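Local coordinates for protein RTX toxin RtxA (Vibrio vulnificus MO6-24/O, PDB 6IMP) that is a multifunctional secreted toxin of a pathogenic bacterium, represented by its alpha/beta hydrolase-fold effector domain, which probably acts as a hydrolase in host cells, at residues K100-E113 with I128-E140. Residues are numbered along the deposited sequence; the frame is centred on the assembly and turned at random.
Sequences KVVLFLHGSGSSAE and IDMLAVNLRGYGE
Strands 101-105 and 129-133 run parallel, 19° apart, bonded through V102 N to D129 O and L131 N to V102 O (2.7 Å); beyond F104 they spread, and a water joins F104 O to V133 N. On the face bearing V102 and F104, V102 lies alongside M130. F104 receives the flexible M130 thioether obliquely, CE 3.6 Å from F104 CB, a Met-aromatic contact under helix 112-124. At the strand starts K100, its chain bent back at chi2 and chi3 (-83° and -76°), brings NZ into a salt bridge with D129 OD2 at 3.0 Å, while D129 OD1 accepts from G86 N. These strands and the helix between them form a beta-alpha-beta unit of the alpha/beta hydrolase sheet, and the H106-G107 loop after the first strand is consistent with the HG motif near the oxyanion hole in relatives. H106 suits this loop because NE2 can accept L135 N in the ring plane at 3.2 Å, which leaves the proton to ND1, directed at G107 O. L135 CD1 makes a CH-pi contact over one face of the imidazole, whose CE1 edge meets the Y138 face in an edge-to-face pair. Y138 OH hydrogen-bonds Y41 O. N134, whose amide both accepts and donates, takes A112 N on OD1 (2.8 Å) at the helix start and gives ND2 to the syn lone pair of E113 OE1 (2.9 Å) and to T80 O.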
loop_
_atom_site.group_PDB
_atom_site.type_symbol
_atom_site.label_atom_id
_atom_site.label_comp_id
_atom_site.label_asym_id
_atom_site.label_seq_id
_atom_site.Cartn_x
_atom_site.Cartn_y
_atom_site.Cartn_z
ATOM N N LYS A 100 -0.261 -0.660 -17.933
ATOM C CA LYS A 100 0.313 0.670 -18.172
ATOM C C LYS A 100 0.681 1.412 -16.869
ATOM O O LYS A 100 1.688 2.138 -16.835
ATOM C CB LYS A 100 -0.642 1.522 -19.036
ATOM C CG LYS A 100 0.022 2.250 -20.205
ATOM C CD LYS A 100 0.660 3.572 -19.794
ATOM C CE LYS A 100 -0.377 4.669 -19.581
ATOM N NZ LYS A 100 0.236 6.029 -19.571
ATOM N N VAL A 101 -0.129 1.249 -15.811
ATOM C CA VAL A 101 0.126 1.962 -14.531
ATOM C C VAL A 101 -0.066 1.162 -13.225
ATOM O O VAL A 101 -1.084 0.497 -13.009
ATOM C CB VAL A 101 -0.685 3.272 -14.435
ATOM C CG1 VAL A 101 -0.308 4.040 -13.172
ATOM C CG2 VAL A 101 -0.433 4.142 -15.661
ATOM N N VAL A 102 0.917 1.304 -12.334
ATOM C CA VAL A 102 0.821 0.801 -10.965
ATOM C C VAL A 102 0.311 1.857 -9.981
ATOM O O VAL A 102 0.877 2.956 -9.856
ATOM C CB VAL A 102 2.177 0.292 -10.459
ATOM C CG1 VAL A 102 2.073 -0.184 -9.009
ATOM C CG2 VAL A 102 2.674 -0.831 -11.349
ATOM N N LEU A 103 -0.735 1.489 -9.255
ATOM C CA LEU A 103 -1.092 2.182 -8.035
ATOM C C LEU A 103 -0.373 1.533 -6.847
ATOM O O LEU A 103 -0.806 0.503 -6.318
ATOM C CB LEU A 103 -2.603 2.151 -7.853
ATOM C CG LEU A 103 -3.189 3.271 -7.005
ATOM C CD1 LEU A 103 -4.693 3.289 -7.227
ATOM C CD2 LEU A 103 -2.859 3.102 -5.521
ATOM N N PHE A 104 0.742 2.135 -6.449
ATOM C CA PHE A 104 1.502 1.642 -5.301
ATOM C C PHE A 104 0.876 2.088 -3.988
ATOM O O PHE A 104 0.745 3.299 -3.726
ATOM C CB PHE A 104 2.963 2.125 -5.339
ATOM C CG PHE A 104 3.815 1.544 -4.232
ATOM C CD1 PHE A 104 3.950 0.167 -4.094
ATOM C CD2 PHE A 104 4.424 2.364 -3.297
ATOM C CE1 PHE A 104 4.690 -0.376 -3.062
ATOM C CE2 PHE A 104 5.177 1.824 -2.264
ATOM C CZ PHE A 104 5.308 0.454 -2.145
ATOM N N LEU A 105 0.547 1.129 -3.135
ATOM C CA LEU A 105 0.139 1.478 -1.769
ATOM C C LEU A 105 1.213 1.091 -0.783
ATOM O O LEU A 105 1.396 -0.081 -0.497
ATOM C CB LEU A 105 -1.193 0.829 -1.393
ATOM C CG LEU A 105 -2.424 1.443 -2.088
ATOM C CD1 LEU A 105 -3.597 0.472 -2.025
ATOM C CD2 LEU A 105 -2.823 2.788 -1.497
ATOM N N HIS A 106 1.924 2.084 -0.260
ATOM C CA HIS A 106 2.921 1.821 0.766
ATOM C C HIS A 106 2.289 1.209 2.001
ATOM O O HIS A 106 1.076 1.184 2.138
ATOM C CB HIS A 106 3.644 3.094 1.153
ATOM C CG HIS A 106 2.865 3.981 2.066
ATOM N ND1 HIS A 106 2.869 3.819 3.433
ATOM C CD2 HIS A 106 2.130 5.091 1.819
ATOM C CE1 HIS A 106 2.152 4.781 3.989
ATOM N NE2 HIS A 106 1.694 5.567 3.031
ATOM N N GLY A 107 3.135 0.704 2.883
ATOM C CA GLY A 107 2.695 0.140 4.150
ATOM C C GLY A 107 3.243 0.933 5.322
ATOM O O GLY A 107 3.451 2.144 5.223
ATOM N N SER A 108 3.510 0.225 6.415
ATOM C CA SER A 108 3.724 0.832 7.728
ATOM C C SER A 108 5.173 1.208 7.969
ATOM O O SER A 108 6.078 0.552 7.473
ATOM C CB SER A 108 3.302 -0.155 8.813
ATOM O OG SER A 108 3.310 0.467 10.083
ATOM N N GLY A 109 5.380 2.241 8.778
ATOM C CA GLY A 109 6.670 2.461 9.435
ATOM C C GLY A 109 7.619 3.460 8.793
ATOM O O GLY A 109 8.671 3.761 9.364
ATOM N N SER A 110 7.264 3.979 7.621
ATOM C CA SER A 110 8.134 4.927 6.900
ATOM C C SER A 110 7.388 5.549 5.749
ATOM O O SER A 110 6.413 4.973 5.267
ATOM C CB SER A 110 9.389 4.228 6.356
ATOM O OG SER A 110 9.047 3.104 5.558
ATOM N N SER A 111 7.899 6.681 5.265
ATOM C CA SER A 111 7.291 7.407 4.132
ATOM C C SER A 111 7.206 6.543 2.909
ATOM O O SER A 111 8.018 5.645 2.718
ATOM C CB SER A 111 8.110 8.652 3.769
ATOM O OG SER A 111 9.466 8.319 3.500
ATOM N N ALA A 112 6.241 6.843 2.055
ATOM C CA ALA A 112 6.116 6.160 0.762
ATOM C C ALA A 112 7.362 6.382 -0.102
ATOM O O ALA A 112 7.783 5.498 -0.862
ATOM C CB ALA A 112 4.879 6.650 0.032
ATOM N N GLU A 113 7.948 7.571 0.028
ATOM C CA GLU A 113 9.163 7.930 -0.702
ATOM C C GLU A 113 10.205 6.823 -0.540
ATOM O O GLU A 113 10.633 6.207 -1.511
ATOM C CB GLU A 113 9.716 9.269 -0.192
ATOM C CG GLU A 113 9.060 10.505 -0.814
ATOM C CD GLU A 113 7.593 10.670 -0.445
ATOM O OE1 GLU A 113 7.241 10.439 0.737
ATOM O OE2 GLU A 113 6.793 11.035 -1.341
ATOM N N ILE A 128 6.482 1.357 -17.521
ATOM C CA ILE A 128 5.224 1.381 -16.752
ATOM C C ILE A 128 5.274 2.533 -15.734
ATOM O O ILE A 128 6.288 2.714 -15.042
ATOM C CB ILE A 128 4.982 0.033 -16.025
ATOM C CG1 ILE A 128 4.801 -1.096 -17.046
ATOM C CG2 ILE A 128 3.751 0.105 -15.129
ATOM C CD1 ILE A 128 4.872 -2.490 -16.453
ATOM N N ASP A 129 4.191 3.315 -15.659
ATOM C CA ASP A 129 4.112 4.434 -14.704
ATOM C C ASP A 129 3.739 3.902 -13.334
ATOM O O ASP A 129 2.952 2.963 -13.219
ATOM C CB ASP A 129 3.066 5.483 -15.114
ATOM C CG ASP A 129 3.218 5.948 -16.543
ATOM O OD1 ASP A 129 4.321 6.382 -16.911
ATOM O OD2 ASP A 129 2.223 5.894 -17.298
ATOM N N MET A 130 4.273 4.528 -12.292
ATOM C CA MET A 130 3.926 4.154 -10.928
ATOM C C MET A 130 3.462 5.368 -10.135
ATOM O O MET A 130 4.213 6.349 -10.006
ATOM C CB MET A 130 5.120 3.522 -10.245
ATOM C CG MET A 130 4.750 2.741 -9.008
ATOM S SD MET A 130 6.153 2.552 -7.913
ATOM C CE MET A 130 5.786 0.931 -7.269
ATOM N N LEU A 131 2.223 5.299 -9.625
ATOM C CA LEU A 131 1.705 6.307 -8.673
ATOM C C LEU A 131 2.111 5.965 -7.249
ATOM O O LEU A 131 1.809 4.878 -6.762
ATOM C CB LEU A 131 0.174 6.429 -8.738
ATOM C CG LEU A 131 -0.437 7.350 -7.655
ATOM C CD1 LEU A 131 0.043 8.781 -7.838
ATOM C CD2 LEU A 131 -1.965 7.312 -7.611
ATOM N N ALA A 132 2.746 6.920 -6.577
ATOM C CA ALA A 132 3.327 6.684 -5.254
ATOM C C ALA A 132 3.028 7.822 -4.287
ATOM O O ALA A 132 3.816 8.773 -4.157
ATOM C CB ALA A 132 4.823 6.476 -5.371
ATOM N N VAL A 133 1.913 7.672 -3.574
ATOM C CA VAL A 133 1.348 8.722 -2.722
ATOM C C VAL A 133 1.224 8.248 -1.276
ATOM O O VAL A 133 0.760 7.133 -1.007
ATOM C CB VAL A 133 -0.033 9.145 -3.240
ATOM C CG1 VAL A 133 -0.685 10.160 -2.317
ATOM C CG2 VAL A 133 0.108 9.714 -4.637
ATOM N N ASN A 134 1.667 9.099 -0.354
ATOM C CA ASN A 134 1.498 8.854 1.079
ATOM C C ASN A 134 0.027 8.859 1.495
ATOM O O ASN A 134 -0.720 9.786 1.198
ATOM C CB ASN A 134 2.215 9.930 1.893
ATOM C CG ASN A 134 3.703 9.725 1.957
ATOM O OD1 ASN A 134 4.186 8.724 2.478
ATOM N ND2 ASN A 134 4.445 10.695 1.461
ATOM N N LEU A 135 -0.347 7.854 2.265
ATOM C CA LEU A 135 -1.587 7.873 3.027
ATOM C C LEU A 135 -1.516 8.967 4.083
ATOM O O LEU A 135 -0.420 9.420 4.441
ATOM C CB LEU A 135 -1.775 6.533 3.712
ATOM C CG LEU A 135 -1.723 5.348 2.751
ATOM C CD1 LEU A 135 -1.399 4.063 3.488
ATOM C CD2 LEU A 135 -3.045 5.246 2.008
ATOM N N ARG A 136 -2.668 9.379 4.604
ATOM C CA ARG A 136 -2.683 10.378 5.675
ATOM C C ARG A 136 -1.709 10.020 6.806
ATOM O O ARG A 136 -1.675 8.881 7.269
ATOM C CB ARG A 136 -4.077 10.533 6.262
ATOM C CG ARG A 136 -4.539 9.343 7.074
ATOM C CD ARG A 136 -5.968 9.529 7.503
ATOM N NE ARG A 136 -6.880 9.471 6.371
ATOM C CZ ARG A 136 -8.175 9.748 6.448
ATOM N NH1 ARG A 136 -8.932 9.671 5.363
ATOM N NH2 ARG A 136 -8.723 10.065 7.619
ATOM N N GLY A 137 -0.919 11.002 7.230
ATOM C CA GLY A 137 -0.035 10.856 8.391
ATOM C C GLY A 137 1.348 10.353 8.028
ATOM O O GLY A 137 2.223 10.232 8.893
ATOM N N TYR A 138 1.545 10.095 6.736
ATOM C CA TYR A 138 2.765 9.517 6.223
ATOM C C TYR A 138 3.382 10.488 5.247
ATOM O O TYR A 138 2.670 11.152 4.486
ATOM C CB TYR A 138 2.460 8.211 5.508
ATOM C CG TYR A 138 2.298 7.042 6.443
ATOM C CD1 TYR A 138 3.409 6.375 6.939
ATOM C CD2 TYR A 138 1.037 6.589 6.820
ATOM C CE1 TYR A 138 3.275 5.279 7.770
ATOM C CE2 TYR A 138 0.892 5.494 7.658
ATOM C CZ TYR A 138 2.014 4.842 8.134
ATOM O OH TYR A 138 1.887 3.759 8.987
ATOM N N GLY A 139 4.713 10.533 5.250
ATOM C CA GLY A 139 5.483 11.503 4.466
ATOM C C GLY A 139 5.042 12.934 4.708
ATOM O O GLY A 139 5.168 13.453 5.818
ATOM N N GLU A 140 4.511 13.566 3.664
ATOM C CA GLU A 140 4.086 14.970 3.725
ATOM C C GLU A 140 2.552 15.110 3.641
ATOM O O GLU A 140 2.034 16.211 3.473
ATOM C CB GLU A 140 4.770 15.781 2.605
ATOM C CG GLU A 140 6.038 16.521 3.025
ATOM C CD GLU A 140 6.517 17.523 1.966
ATOM O OE1 GLU A 140 6.444 17.209 0.756
ATOM O OE2 GLU A 140 6.970 18.628 2.345
HETATM O O HOH W 1 -0.051 6.117 -4.368
#